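Local atomic coordinates of Lys-gingipain W83 (Porphyromonas gingivalis, PDB entry 4ITC), a protein that cleaves peptide bonds after lysine as a secreted cysteine protease, and whose adhesin domains, one of them described here, are hemolytic in vitro when isolated. Residues Gly11-Ala14 with Ser15-Thr18. Residues are numbered along the deposited sequence; the frame is centred on the assembly and turned at random.
Sequences GIPA and SWKT. With GAI (guanidine), chain G.
A guanidine molecule lies at the mouth of the type I beta turn Pro13-Trp16, between Ile12 before the turn and Thr18 on the strand after it. The turn leads into strand 17-20, an outermost strand of the five-stranded sheet in this beta-sandwich adhesin domain, and is closed by one backbone bond, Trp16 N to Pro13 O (3.0 Å), with the donor above the carbonyl plane. Pro13 thus supplies the accepting carbonyl, while small Ala14 and Ser15 hold the exposed corner with right-handed, helix-like backbone angles.

Behind the turn, the Pro13 ring and Trp16 lie side by side and point the same way: Pro13 CD meets Trp16 CD1 at 3.8 Å, obliquely to the indole. Ile12 adds its CG2 branch against Trp16 CB, also 3.8 Å. The broad indole suits this buried place, since it also packs edge-to-face with Phe8 and touches Leu64 and Pro67. Lys17 points the other way, its extended chain reaching a salt bridge with Asp103.

The ligand, probably protonated and so a flat cation rich in N-H groups, is held mainly by oxygens. Its N1 donates to Trp16 O (3.3 Å), while the bonds from N2 to Trp16 O and Ile12 O are weak. With CG2 anti to the backbone N, Ile12 brings this methyl within 3.4 Å of N2. Thr18, whose chi1 of 52° places the hydroxyl between its backbone N and carbonyl carbon, offers a side-chain acceptor: OG1 takes a hydrogen bond from guanidine N1 at 3.1 Å.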
ATOM      1  N   GLY A  11      -7.268 -11.711   3.138  1.00 12.66           N
ATOM      2  CA  GLY A  11      -7.763 -10.766   2.176  1.00 12.48           C
ATOM      3  C   GLY A  11      -8.028  -9.396   2.791  1.00 10.67           C
ATOM      4  O   GLY A  11      -7.598  -9.076   3.885  1.00 10.80           O
ATOM      5  N   ILE A  12      -8.743  -8.594   2.017  1.00 11.67           N
ATOM      6  CA  ILE A  12      -9.087  -7.237   2.414  1.00 10.89           C
ATOM      7  C   ILE A  12     -10.484  -7.255   3.049  1.00 10.71           C
ATOM      8  O   ILE A  12     -11.476  -7.545   2.379  1.00 10.72           O
ATOM      9  CB  ILE A  12      -9.093  -6.303   1.204  1.00 11.74           C
ATOM     10  CG1 ILE A  12      -7.726  -6.347   0.492  1.00 12.71           C
ATOM     11  CG2 ILE A  12      -9.430  -4.876   1.665  1.00 12.01           C
ATOM     12  CD1 ILE A  12      -7.701  -5.608  -0.818  1.00 13.74           C
ATOM     13  N   PRO A  13     -10.567  -6.923   4.344  1.00 10.36           N
ATOM     14  CA  PRO A  13     -11.894  -6.933   4.959  1.00 10.37           C
ATOM     15  C   PRO A  13     -12.842  -5.921   4.335  1.00 10.34           C
ATOM     16  O   PRO A  13     -12.399  -4.865   3.865  1.00 10.24           O
ATOM     17  CB  PRO A  13     -11.618  -6.615   6.418  1.00 10.38           C
ATOM     18  CG  PRO A  13     -10.185  -6.871   6.639  1.00 10.43           C
ATOM     19  CD  PRO A  13      -9.500  -6.662   5.324  1.00 10.83           C
ATOM     20  N   ALA A  14     -14.146  -6.193   4.320  1.00  9.60           N
ATOM     21  CA  ALA A  14     -15.127  -5.281   3.759  1.00  9.91           C
ATOM     22  C   ALA A  14     -15.196  -3.927   4.437  1.00 11.02           C
ATOM     23  O   ALA A  14     -15.755  -2.995   3.883  1.00 13.91           O
ATOM     24  CB  ALA A  14     -16.510  -5.934   3.762  1.00 10.44           C
ATOM     25  N   SER A  15     -14.655  -3.813   5.653  1.00 10.92           N
ATOM     26  CA  SER A  15     -14.614  -2.539   6.356  1.00 10.72           C
ATOM     27  C   SER A  15     -13.555  -1.594   5.752  1.00 10.99           C
ATOM     28  O   SER A  15     -13.620  -0.391   6.001  1.00 12.22           O
ATOM     29  CB  SER A  15     -14.315  -2.762   7.822  1.00 10.80           C
ATOM     30  OG  SER A  15     -13.174  -3.595   7.963  1.00 11.23           O
ATOM     31  N   TRP A  16     -12.631  -2.129   4.959  1.00 11.12           N
ATOM     32  CA  TRP A  16     -11.687  -1.284   4.218  1.00 10.49           C
ATOM     33  C   TRP A  16     -12.371  -0.894   2.927  1.00 11.38           C
ATOM     34  O   TRP A  16     -13.205  -1.619   2.423  1.00 15.55           O
ATOM     35  CB  TRP A  16     -10.373  -2.013   3.944  1.00  9.80           C
ATOM     36  CG  TRP A  16      -9.513  -2.217   5.156  1.00  9.69           C
ATOM     37  CD1 TRP A  16      -9.825  -2.956   6.282  1.00 10.74           C
ATOM     38  CD2 TRP A  16      -8.189  -1.748   5.344  1.00 10.29           C
ATOM     39  NE1 TRP A  16      -8.787  -2.930   7.161  1.00 10.39           N
ATOM     40  CE2 TRP A  16      -7.761  -2.191   6.607  1.00  9.69           C
ATOM     41  CE3 TRP A  16      -7.330  -0.959   4.584  1.00 10.11           C
ATOM     42  CZ2 TRP A  16      -6.498  -1.886   7.117  1.00 10.08           C
ATOM     43  CZ3 TRP A  16      -6.058  -0.666   5.116  1.00 10.30           C
ATOM     44  CH2 TRP A  16      -5.668  -1.125   6.344  1.00 10.04           C
ATOM     45  N   LYS A  17     -12.039   0.266   2.388  1.00 10.35           N
ATOM     46  CA  LYS A  17     -12.595   0.708   1.125  1.00 10.19           C
ATOM     47  C   LYS A  17     -11.525   0.692   0.055  1.00  9.99           C
ATOM     48  O   LYS A  17     -10.359   1.021   0.331  1.00  9.83           O
ATOM     49  CB  LYS A  17     -13.154   2.128   1.268  1.00 10.59           C
ATOM     50  CG  LYS A  17     -13.680   2.741  -0.016  1.00 10.66           C
ATOM     51  CD  LYS A  17     -14.395   4.032   0.316  1.00 11.28           C
ATOM     52  CE  LYS A  17     -14.893   4.719  -0.922  1.00 12.50           C
ATOM     53  NZ  LYS A  17     -15.552   6.008  -0.604  1.00 13.31           N
ATOM     54  N   THR A  18     -11.881   0.273  -1.142  1.00  9.91           N
ATOM     55  CA  THR A  18     -10.969   0.352  -2.280  1.00  9.93           C
ATOM     56  C   THR A  18     -11.569   1.266  -3.314  1.00 10.18           C
ATOM     57  O   THR A  18     -12.798   1.284  -3.526  1.00 11.82           O
ATOM     58  CB  THR A  18     -10.616  -1.019  -2.893  1.00 10.74           C
ATOM     59  OG1 THR A  18     -11.822  -1.753  -3.188  1.00 11.73           O
ATOM     60  CG2 THR A  18      -9.709  -1.806  -1.970  1.00 10.99           C
TER
HETATM   61  C   GAI G1206     -12.547  -4.213  -0.258  1.00 34.23           C
HETATM   62  N1  GAI G1206     -12.734  -2.987  -0.494  1.00 31.82           N
HETATM   63  N2  GAI G1206     -12.725  -4.728   0.957  1.00 31.41           N
HETATM   64  N3  GAI G1206     -12.169  -5.017  -1.256  1.00 34.73           N